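Local coordinates for ribokinase RBSK (Mycobacterium tuberculosis, PDB 3GO6), which probably phosphorylates D-ribose at O-5 with ATP and a divalent cation, giving D-ribose 5-phosphate, as a homodimeric kinase of the PfkB family, at residues L99-T104 / A140-D145; I215-G218 / A222-V225; L272-A277 / A300-N305. All blocks are in the same frame, centred on the assembly; numbering follows the deposited sequence.

Interaction 1. Residues L99-T104 / A140-D145; sequences LDRTVT and AVANCD
R101 makes the whole contact: its side chain crosses to A140-D145 and meets mainly backbone there. L99 opens a type I beta turn that ends at T102. R101 is the third residue of that turn. Its chain runs extended from CG to NE, which carries the guanidinium out to the other segment. R101 NH1 donates to A140 O at 2.6 Å, near the guanidinium plane; A140 O is less surely placed, so this short length is doubtful. R101 NH2 donates to A142 O at 3.0 Å. That bond is bent (137° at the hydrogen), and NH2 lies above the carbonyl plane of A142. A weak bond from NH1 also reaches A142 O. The CB of A142 lies over one face of the guanidinium. The R101 side chain also packs on Q74 and C23. T102 closes the turn: its N and its OG1 both bond to L99 O, T102 OG1 at 2.7 Å and in the carbonyl plane. V103 then enters strand 103-104 beside G77 and F79. The arrangement is an arginine bridging backbone carbonyls of a loop, at the strand 72-76 edge of the large sheet of this ribokinase-type fold.

Interaction 2. Residues I215-G218 / A222-V225; sequences ITLG and ARYV
A222 faces T216 across the hairpin as an antiparallel non-hydrogen-bonded pair, their CA atoms 4.2 Å apart. The CA of A222 also makes a CA-H...O contact with I215 O. R223 pairs with I215, and this is the hydrogen-bonded pair. R223 N donates to I215 O at 2.8 Å, and I215 N donates to R223 O at 2.8 Å. Both bonds are nearly straight, at 175° and 170° at the hydrogen. The side chains of R223 and I215 lie side by side on one face of the sheet, while T216 and A222 share the other. A bend at chi3 (62°) turns the guanidinium of R223 back over I215. I215 CD1 lies 4.0 Å above one face of the R223 guanidinium, offset toward the rim. The CD2 of L217 lies at the edge of the same group, and L217 CD1 packs 4.0 Å from R223 CB. The charge of R223 is met by a salt bridge from NH2 to E200. V225 comes last, and V225 CG2 touches I215 CD1 at 4.0 Å. T216, L217 and G218 belong to the predicted ATP site. Helix 200-205 packs on I215 and L217, F250 of helix 246-257 packs on T216 and A222, and strand 229-233 continues the sheet beyond 222-226.

Interaction 3. Residues L272-A277 / A300-N305; sequences LRRACA and AALRAN
L302 carries this contact from helix 295-303, and its two methyl groups divide the work against helix 265-282. L302 CD1 lies 3.5 Å from R274 CG. L302 CD2 lies 3.7 Å from both A277 CB and R273 O. This is the tight side. L302 CG is anti to its carbonyl carbon (chi1 -72°), and the extended chi2 pushes the fork into the angle between R274 and A277. The side chains of R274 and L302 cross at about a right angle. R274 bends at chi3 (69°), and R274 NH1 lies 3.9 Å from L302 CD1. The polar end is held outside the pair: NH1 makes a salt bridge to D299, about one turn earlier on the helix of L302, and NE has a weak bond to N257. R274 therefore gives its aliphatic part to L302 and its charge to D299. The loose side is R273. R273 CB comes to 4.4 Å from L302 CD2, but the rest of the chain runs away from the contact and is exposed. No hydrogen bond joins the two segments. The arrangement is typical of helix-helix packing. The C-terminal helix 295-303 lies on a side of helix 265-282 other than the one where L272 and C276 pack on strand 222-226; C276 belongs to the ADP site seen in this enzyme but does not touch 300-305.

How the interactions relate
Interactions 2 and 3 are neighbours, while interaction 1 stands alone about 30 Å from interaction 3 between centres. Interactions 2 and 3 meet where C276 and L272 of helix 265-282 pack on A222 and Y224 of strand 222-226. That helix thus lies against the sheet on one side and carries helix 295-303 through R274 and A277. All three contacts are partly buried. Interaction 2 is a regular backbone pairing within the large sheet, with helices and strands around it. Interaction 1 is at the sheet edge and polar, an arginine bonded to carbonyls of a loop. Interaction 3 is peripheral, with an exposed arginine beside it, and mainly apolar, using the aliphatic part of another arginine.

Interaction 1. Residues L99-T104 / A140-D145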
ATOM      1  N   LEU A  99      12.229  -8.001  23.486  1.00 18.64           N
ATOM      2  CA  LEU A  99      10.947  -8.528  23.013  1.00 20.25           C
ATOM      3  C   LEU A  99      10.313  -9.623  23.894  1.00 21.89           C
ATOM      4  O   LEU A  99       9.304 -10.248  23.506  1.00 22.22           O
ATOM      5  CB  LEU A  99      11.115  -9.068  21.586  1.00 20.03           C
ATOM      6  CG  LEU A  99      11.576  -8.088  20.505  1.00 19.26           C
ATOM      7  CD1 LEU A  99      11.766  -8.790  19.158  1.00 18.51           C
ATOM      8  CD2 LEU A  99      10.544  -6.967  20.390  1.00 18.85           C
ATOM      9  N   ASP A 100      10.849  -9.835  25.091  1.00 23.21           N
ATOM     10  CA  ASP A 100      10.339 -10.931  25.916  1.00 25.62           C
ATOM     11  C   ASP A 100       8.907 -10.738  26.392  1.00 25.47           C
ATOM     12  O   ASP A 100       8.259 -11.704  26.752  1.00 26.39           O
ATOM     13  CB  ASP A 100      11.276 -11.245  27.080  1.00 26.37           C
ATOM     14  CG  ASP A 100      12.691 -11.590  26.609  1.00 30.33           C
ATOM     15  OD1 ASP A 100      12.860 -12.192  25.512  1.00 34.45           O
ATOM     16  OD2 ASP A 100      13.643 -11.224  27.325  1.00 35.35           O
ATOM     17  N   ARG A 101       8.402  -9.503  26.366  1.00 25.06           N
ATOM     18  CA  ARG A 101       7.023  -9.230  26.782  1.00 24.67           C
ATOM     19  C   ARG A 101       6.061  -9.069  25.587  1.00 23.36           C
ATOM     20  O   ARG A 101       4.954  -8.536  25.732  1.00 23.88           O
ATOM     21  CB  ARG A 101       6.960  -7.980  27.671  1.00 25.79           C
ATOM     22  CG  ARG A 101       8.016  -7.919  28.774  1.00 29.21           C
ATOM     23  CD  ARG A 101       8.306  -6.474  29.176  1.00 33.85           C
ATOM     24  NE  ARG A 101       9.397  -6.408  30.156  1.00 37.33           N
ATOM     25  CZ  ARG A 101       9.647  -5.382  30.972  1.00 37.90           C
ATOM     26  NH1 ARG A 101       8.884  -4.292  30.956  1.00 35.69           N
ATOM     27  NH2 ARG A 101      10.677  -5.454  31.821  1.00 38.88           N
ATOM     28  N   THR A 102       6.476  -9.526  24.414  1.00 21.96           N
ATOM     29  CA  THR A 102       5.612  -9.452  23.233  1.00 20.92           C
ATOM     30  C   THR A 102       4.776 -10.727  23.130  1.00 21.10           C
ATOM     31  O   THR A 102       5.049 -11.728  23.826  1.00 20.22           O
ATOM     32  CB  THR A 102       6.418  -9.227  21.950  1.00 20.89           C
ATOM     33  OG1 THR A 102       7.308 -10.325  21.734  1.00 20.91           O
ATOM     34  CG2 THR A 102       7.242  -7.931  22.046  1.00 20.04           C
ATOM     35  N   VAL A 103       3.750 -10.687  22.284  1.00 20.39           N
ATOM     36  CA  VAL A 103       2.929 -11.859  22.040  1.00 21.32           C
ATOM     37  C   VAL A 103       2.766 -12.094  20.532  1.00 21.71           C
ATOM     38  O   VAL A 103       2.989 -11.186  19.718  1.00 19.66           O
ATOM     39  CB  VAL A 103       1.530 -11.754  22.711  1.00 21.19           C
ATOM     40  CG1 VAL A 103       1.635 -11.730  24.230  1.00 23.67           C
ATOM     41  CG2 VAL A 103       0.783 -10.516  22.225  1.00 21.66           C
ATOM     42  N   THR A 104       2.408 -13.331  20.178  1.00 21.77           N
ATOM     43  CA  THR A 104       1.970 -13.650  18.830  1.00 22.26           C
ATOM     44  C   THR A 104       0.462 -13.855  18.889  1.00 22.90           C
ATOM     45  O   THR A 104      -0.043 -14.554  19.765  1.00 22.61           O
ATOM     46  CB  THR A 104       2.706 -14.876  18.289  1.00 23.16           C
ATOM     47  OG1 THR A 104       4.087 -14.542  18.172  1.00 23.95           O
ATOM     48  CG2 THR A 104       2.203 -15.266  16.882  1.00 22.05           C
ATOM     49  N   ALA A 140       4.369  -6.543  31.407  1.00 46.47           N
ATOM     50  CA  ALA A 140       4.668  -5.591  30.334  1.00 45.90           C
ATOM     51  C   ALA A 140       5.478  -4.397  30.827  1.00 45.49           C
ATOM     52  O   ALA A 140       6.460  -4.017  30.190  1.00 45.79           O
ATOM     53  CB  ALA A 140       3.376  -5.109  29.650  1.00 46.10           C
ATOM     54  N   VAL A 141       5.082  -3.819  31.960  1.00 44.47           N
ATOM     55  CA  VAL A 141       5.748  -2.617  32.483  1.00 43.94           C
ATOM     56  C   VAL A 141       6.609  -2.863  33.730  1.00 43.52           C
ATOM     57  O   VAL A 141       6.911  -1.930  34.482  1.00 43.51           O
ATOM     58  CB  VAL A 141       4.736  -1.475  32.731  1.00 44.01           C
ATOM     59  CG1 VAL A 141       4.030  -1.098  31.425  1.00 44.29           C
ATOM     60  CG2 VAL A 141       3.714  -1.880  33.782  1.00 44.41           C
ATOM     61  N   ALA A 142       7.017  -4.117  33.940  1.00 42.93           N
ATOM     62  CA  ALA A 142       7.923  -4.449  35.045  1.00 41.79           C
ATOM     63  C   ALA A 142       9.203  -3.630  34.938  1.00 40.67           C
ATOM     64  O   ALA A 142       9.747  -3.447  33.839  1.00 40.77           O
ATOM     65  CB  ALA A 142       8.245  -5.947  35.054  1.00 42.07           C
ATOM     66  N   ASN A 143       9.661  -3.123  36.077  1.00 39.06           N
ATOM     67  CA  ASN A 143      10.955  -2.450  36.179  1.00 37.80           C
ATOM     68  C   ASN A 143      11.197  -1.403  35.085  1.00 35.93           C
ATOM     69  O   ASN A 143      12.167  -1.503  34.316  1.00 35.57           O
ATOM     70  CB  ASN A 143      12.100  -3.474  36.190  1.00 38.46           C
ATOM     71  CG  ASN A 143      11.873  -4.601  37.189  1.00 40.77           C
ATOM     72  OD1 ASN A 143      11.853  -5.782  36.818  1.00 42.91           O
ATOM     73  ND2 ASN A 143      11.676  -4.241  38.457  1.00 42.53           N
ATOM     74  N   CYS A 144      10.300  -0.426  34.976  1.00 33.35           N
ATOM     75  CA  CYS A 144      10.584   0.685  34.070  1.00 30.74           C
ATOM     76  C   CYS A 144      10.547   2.021  34.781  1.00 28.68           C
ATOM     77  O   CYS A 144       9.942   2.163  35.847  1.00 28.53           O
ATOM     78  CB  CYS A 144       9.701   0.672  32.810  1.00 30.90           C
ATOM     79  SG  CYS A 144       8.018   1.302  32.988  1.00 32.38           S
ATOM     80  N   ASP A 145      11.244   2.981  34.189  1.00 26.27           N
ATOM     81  CA  ASP A 145      11.260   4.359  34.651  1.00 24.90           C
ATOM     82  C   ASP A 145      10.185   5.172  33.913  1.00 23.42           C
ATOM     83  O   ASP A 145       9.500   6.012  34.512  1.00 22.82           O
ATOM     84  CB  ASP A 145      12.657   4.932  34.422  1.00 25.16           C
ATOM     85  CG  ASP A 145      13.711   4.198  35.243  1.00 27.58           C
ATOM     86  OD1 ASP A 145      13.416   3.882  36.416  1.00 29.65           O
ATOM     87  OD2 ASP A 145      14.798   3.916  34.716  1.00 29.46           O
TER
HETATM   88  O   HOH W   1      10.771  -1.693  31.157  1.00 46.25           O

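Interaction 2. Residues I215-G218 / A222-V225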
ATOM      1  N   ILE A 215       2.898  19.606  22.961  1.00 17.40           N
ATOM      2  CA  ILE A 215       2.191  19.702  21.699  1.00 18.18           C
ATOM      3  C   ILE A 215       3.212  19.982  20.605  1.00 18.68           C
ATOM      4  O   ILE A 215       3.819  21.044  20.571  1.00 19.07           O
ATOM      5  CB  ILE A 215       1.070  20.781  21.710  1.00 18.54           C
ATOM      6  CG1 ILE A 215       0.046  20.522  22.822  1.00 20.11           C
ATOM      7  CG2 ILE A 215       0.334  20.823  20.373  1.00 18.47           C
ATOM      8  CD1 ILE A 215       0.414  21.241  24.112  1.00 24.23           C
ATOM      9  N   THR A 216       3.409  19.018  19.713  1.00 18.74           N
ATOM     10  CA  THR A 216       4.421  19.153  18.676  1.00 18.40           C
ATOM     11  C   THR A 216       3.895  20.065  17.568  1.00 19.12           C
ATOM     12  O   THR A 216       2.704  20.061  17.262  1.00 18.89           O
ATOM     13  CB  THR A 216       4.814  17.781  18.092  1.00 18.77           C
ATOM     14  OG1 THR A 216       3.635  17.140  17.596  1.00 18.12           O
ATOM     15  CG2 THR A 216       5.467  16.894  19.188  1.00 16.85           C
ATOM     16  N   LEU A 217       4.799  20.840  16.984  1.00 20.27           N
ATOM     17  CA  LEU A 217       4.458  21.904  16.047  1.00 22.52           C
ATOM     18  C   LEU A 217       5.251  21.755  14.745  1.00 23.95           C
ATOM     19  O   LEU A 217       5.623  22.754  14.135  1.00 24.09           O
ATOM     20  CB  LEU A 217       4.810  23.266  16.675  1.00 22.38           C
ATOM     21  CG  LEU A 217       4.178  23.647  18.011  1.00 23.38           C
ATOM     22  CD1 LEU A 217       4.834  24.923  18.534  1.00 24.86           C
ATOM     23  CD2 LEU A 217       2.652  23.811  17.885  1.00 23.20           C
ATOM     24  N   GLY A 218       5.531  20.523  14.331  1.00 25.23           N
ATOM     25  CA  GLY A 218       6.332  20.308  13.122  1.00 27.36           C
ATOM     26  C   GLY A 218       7.663  21.024  13.265  1.00 28.87           C
ATOM     27  O   GLY A 218       8.371  20.798  14.242  1.00 29.87           O
ATOM     28  N   ALA A 222       8.071  22.408  19.531  1.00 23.64           N
ATOM     29  CA  ALA A 222       6.983  21.993  20.406  1.00 23.75           C
ATOM     30  C   ALA A 222       6.562  23.116  21.344  1.00 23.99           C
ATOM     31  O   ALA A 222       7.353  24.010  21.656  1.00 24.30           O
ATOM     32  CB  ALA A 222       7.383  20.733  21.215  1.00 23.39           C
ATOM     33  N   ARG A 223       5.302  23.057  21.760  1.00 23.94           N
ATOM     34  CA  ARG A 223       4.691  23.958  22.739  1.00 24.56           C
ATOM     35  C   ARG A 223       4.461  23.110  24.002  1.00 24.12           C
ATOM     36  O   ARG A 223       4.014  21.961  23.906  1.00 22.66           O
ATOM     37  CB  ARG A 223       3.345  24.395  22.167  1.00 25.37           C
ATOM     38  CG  ARG A 223       2.660  25.546  22.777  1.00 29.96           C
ATOM     39  CD  ARG A 223       1.599  26.119  21.796  1.00 32.94           C
ATOM     40  NE  ARG A 223       0.502  25.208  21.415  1.00 34.90           N
ATOM     41  CZ  ARG A 223      -0.521  24.876  22.210  1.00 36.26           C
ATOM     42  NH1 ARG A 223      -0.580  25.328  23.456  1.00 36.15           N
ATOM     43  NH2 ARG A 223      -1.483  24.073  21.773  1.00 35.67           N
ATOM     44  N   TYR A 224       4.770  23.663  25.171  1.00 23.08           N
ATOM     45  CA  TYR A 224       4.472  23.006  26.451  1.00 23.48           C
ATOM     46  C   TYR A 224       3.367  23.763  27.205  1.00 24.20           C
ATOM     47  O   TYR A 224       3.404  24.999  27.284  1.00 23.80           O
ATOM     48  CB  TYR A 224       5.741  22.912  27.300  1.00 22.83           C
ATOM     49  CG  TYR A 224       5.524  22.459  28.721  1.00 23.23           C
ATOM     50  CD1 TYR A 224       5.810  21.143  29.103  1.00 23.18           C
ATOM     51  CD2 TYR A 224       5.029  23.337  29.695  1.00 21.33           C
ATOM     52  CE1 TYR A 224       5.605  20.714  30.395  1.00 22.96           C
ATOM     53  CE2 TYR A 224       4.825  22.912  31.007  1.00 23.99           C
ATOM     54  CZ  TYR A 224       5.115  21.603  31.349  1.00 23.51           C
ATOM     55  OH  TYR A 224       4.929  21.170  32.630  1.00 22.07           O
ATOM     56  N   VAL A 225       2.390  23.014  27.729  1.00 24.34           N
ATOM     57  CA  VAL A 225       1.381  23.538  28.655  1.00 24.40           C
ATOM     58  C   VAL A 225       1.285  22.587  29.849  1.00 24.52           C
ATOM     59  O   VAL A 225       1.037  21.387  29.677  1.00 23.71           O
ATOM     60  CB  VAL A 225      -0.025  23.649  28.021  1.00 25.18           C
ATOM     61  CG1 VAL A 225      -0.993  24.391  28.969  1.00 25.75           C
ATOM     62  CG2 VAL A 225       0.022  24.342  26.663  1.00 25.78           C
TER

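Interaction 3. Residues L272-A277 / A300-N305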
ATOM      1  N   LEU A 272      12.845  18.019  26.408  1.00 18.85           N
ATOM      2  CA  LEU A 272      12.148  18.700  25.294  1.00 19.08           C
ATOM      3  C   LEU A 272      13.093  19.199  24.201  1.00 18.61           C
ATOM      4  O   LEU A 272      12.821  19.006  23.008  1.00 18.16           O
ATOM      5  CB  LEU A 272      11.248  19.835  25.816  1.00 18.67           C
ATOM      6  CG  LEU A 272      10.036  19.434  26.684  1.00 20.59           C
ATOM      7  CD1 LEU A 272       9.573  20.599  27.559  1.00 22.46           C
ATOM      8  CD2 LEU A 272       8.861  18.932  25.822  1.00 20.20           C
ATOM      9  N   ARG A 273      14.209  19.817  24.609  1.00 18.81           N
ATOM     10  CA  ARG A 273      15.228  20.279  23.651  1.00 19.04           C
ATOM     11  C   ARG A 273      15.801  19.126  22.831  1.00 18.62           C
ATOM     12  O   ARG A 273      15.958  19.243  21.619  1.00 18.07           O
ATOM     13  CB  ARG A 273      16.359  21.044  24.355  1.00 19.14           C
ATOM     14  CG  ARG A 273      15.931  22.463  24.728  1.00 21.25           C
ATOM     15  CD  ARG A 273      16.905  23.158  25.669  1.00 25.05           C
ATOM     16  NE  ARG A 273      16.425  24.511  25.951  1.00 27.71           N
ATOM     17  CZ  ARG A 273      16.915  25.332  26.883  1.00 30.85           C
ATOM     18  NH1 ARG A 273      17.914  24.948  27.670  1.00 31.32           N
ATOM     19  NH2 ARG A 273      16.393  26.553  27.028  1.00 31.33           N
ATOM     20  N   ARG A 274      16.129  18.029  23.502  1.00 18.12           N
ATOM     21  CA  ARG A 274      16.712  16.870  22.832  1.00 18.25           C
ATOM     22  C   ARG A 274      15.700  16.230  21.879  1.00 17.45           C
ATOM     23  O   ARG A 274      16.048  15.863  20.766  1.00 17.82           O
ATOM     24  CB  ARG A 274      17.219  15.868  23.869  1.00 18.03           C
ATOM     25  CG  ARG A 274      18.470  16.398  24.612  1.00 18.86           C
ATOM     26  CD  ARG A 274      19.014  15.439  25.658  1.00 19.89           C
ATOM     27  NE  ARG A 274      19.600  14.263  25.027  1.00 23.79           N
ATOM     28  CZ  ARG A 274      20.805  14.219  24.459  1.00 26.23           C
ATOM     29  NH1 ARG A 274      21.584  15.304  24.442  1.00 26.94           N
ATOM     30  NH2 ARG A 274      21.229  13.088  23.891  1.00 25.58           N
ATOM     31  N   ALA A 275      14.451  16.114  22.322  1.00 16.86           N
ATOM     32  CA  ALA A 275      13.396  15.526  21.494  1.00 17.15           C
ATOM     33  C   ALA A 275      13.158  16.397  20.256  1.00 17.38           C
ATOM     34  O   ALA A 275      13.013  15.876  19.136  1.00 16.68           O
ATOM     35  CB  ALA A 275      12.091  15.324  22.321  1.00 16.25           C
ATOM     36  N   CYS A 276      13.169  17.721  20.442  1.00 17.42           N
ATOM     37  CA  CYS A 276      13.003  18.654  19.314  1.00 17.93           C
ATOM     38  C   CYS A 276      14.138  18.508  18.302  1.00 16.86           C
ATOM     39  O   CYS A 276      13.887  18.442  17.097  1.00 16.37           O
ATOM     40  CB  CYS A 276      12.895  20.118  19.791  1.00 17.79           C
ATOM     41  SG  CYS A 276      11.260  20.568  20.374  1.00 21.59           S
ATOM     42  N   ALA A 277      15.376  18.426  18.791  1.00 17.13           N
ATOM     43  CA  ALA A 277      16.525  18.244  17.904  1.00 16.66           C
ATOM     44  C   ALA A 277      16.467  16.925  17.158  1.00 17.19           C
ATOM     45  O   ALA A 277      16.736  16.882  15.961  1.00 17.73           O
ATOM     46  CB  ALA A 277      17.858  18.364  18.674  1.00 17.49           C
ATOM     47  N   ALA A 300      25.447  16.553  19.083  1.00 32.27           N
ATOM     48  CA  ALA A 300      26.116  17.354  18.060  1.00 33.33           C
ATOM     49  C   ALA A 300      25.213  18.412  17.442  1.00 34.27           C
ATOM     50  O   ALA A 300      25.666  19.523  17.161  1.00 34.50           O
ATOM     51  CB  ALA A 300      26.693  16.454  16.974  1.00 33.44           C
ATOM     52  N   ALA A 301      23.942  18.069  17.230  1.00 34.53           N
ATOM     53  CA  ALA A 301      22.966  19.010  16.668  1.00 34.99           C
ATOM     54  C   ALA A 301      22.599  20.093  17.673  1.00 35.55           C
ATOM     55  O   ALA A 301      22.339  21.234  17.301  1.00 35.45           O
ATOM     56  CB  ALA A 301      21.710  18.273  16.204  1.00 35.39           C
ATOM     57  N   LEU A 302      22.572  19.734  18.950  1.00 36.23           N
ATOM     58  CA  LEU A 302      22.334  20.715  19.997  1.00 37.22           C
ATOM     59  C   LEU A 302      23.540  21.651  20.184  1.00 38.61           C
ATOM     60  O   LEU A 302      23.350  22.855  20.359  1.00 38.46           O
ATOM     61  CB  LEU A 302      21.943  20.043  21.311  1.00 36.83           C
ATOM     62  CG  LEU A 302      20.548  19.411  21.398  1.00 35.78           C
ATOM     63  CD1 LEU A 302      20.437  18.638  22.695  1.00 35.94           C
ATOM     64  CD2 LEU A 302      19.458  20.458  21.315  1.00 33.96           C
ATOM     65  N   ARG A 303      24.756  21.102  20.121  1.00 39.90           N
ATOM     66  CA  ARG A 303      25.980  21.916  20.182  1.00 42.06           C
ATOM     67  C   ARG A 303      25.964  22.977  19.091  1.00 42.73           C
ATOM     68  O   ARG A 303      26.151  24.162  19.370  1.00 42.77           O
ATOM     69  CB  ARG A 303      27.240  21.065  20.024  1.00 41.92           C
ATOM     70  CG  ARG A 303      27.796  20.468  21.307  1.00 43.61           C
ATOM     71  CD  ARG A 303      29.281  20.028  21.158  1.00 44.12           C
ATOM     72  NE  ARG A 303      29.640  19.537  19.816  1.00 46.56           N
ATOM     73  CZ  ARG A 303      29.468  18.286  19.374  1.00 47.40           C
ATOM     74  NH1 ARG A 303      28.924  17.344  20.156  1.00 45.75           N
ATOM     75  NH2 ARG A 303      29.840  17.977  18.133  1.00 47.05           N
ATOM     76  N   ALA A 304      25.725  22.547  17.851  1.00 43.74           N
ATOM     77  CA  ALA A 304      25.611  23.461  16.717  1.00 45.00           C
ATOM     78  C   ALA A 304      24.426  24.438  16.827  1.00 45.92           C
ATOM     79  O   ALA A 304      24.327  25.380  16.044  1.00 46.24           O
ATOM     80  CB  ALA A 304      25.553  22.678  15.407  1.00 44.77           C
ATOM     81  N   ASN A 305      23.560  24.225  17.819  1.00 47.03           N
ATOM     82  CA  ASN A 305      22.301  24.978  18.007  1.00 47.88           C
ATOM     83  C   ASN A 305      21.319  24.784  16.846  1.00 47.89           C
ATOM     84  O   ASN A 305      20.132  25.107  16.948  1.00 47.80           O
ATOM     85  CB  ASN A 305      22.536  26.480  18.289  1.00 48.28           C
ATOM     86  CG  ASN A 305      23.489  26.736  19.463  1.00 50.17           C
ATOM     87  OD1 ASN A 305      23.838  25.823  20.210  1.00 51.63           O
ATOM     88  ND2 ASN A 305      23.911  28.000  19.626  1.00 51.97           N
TER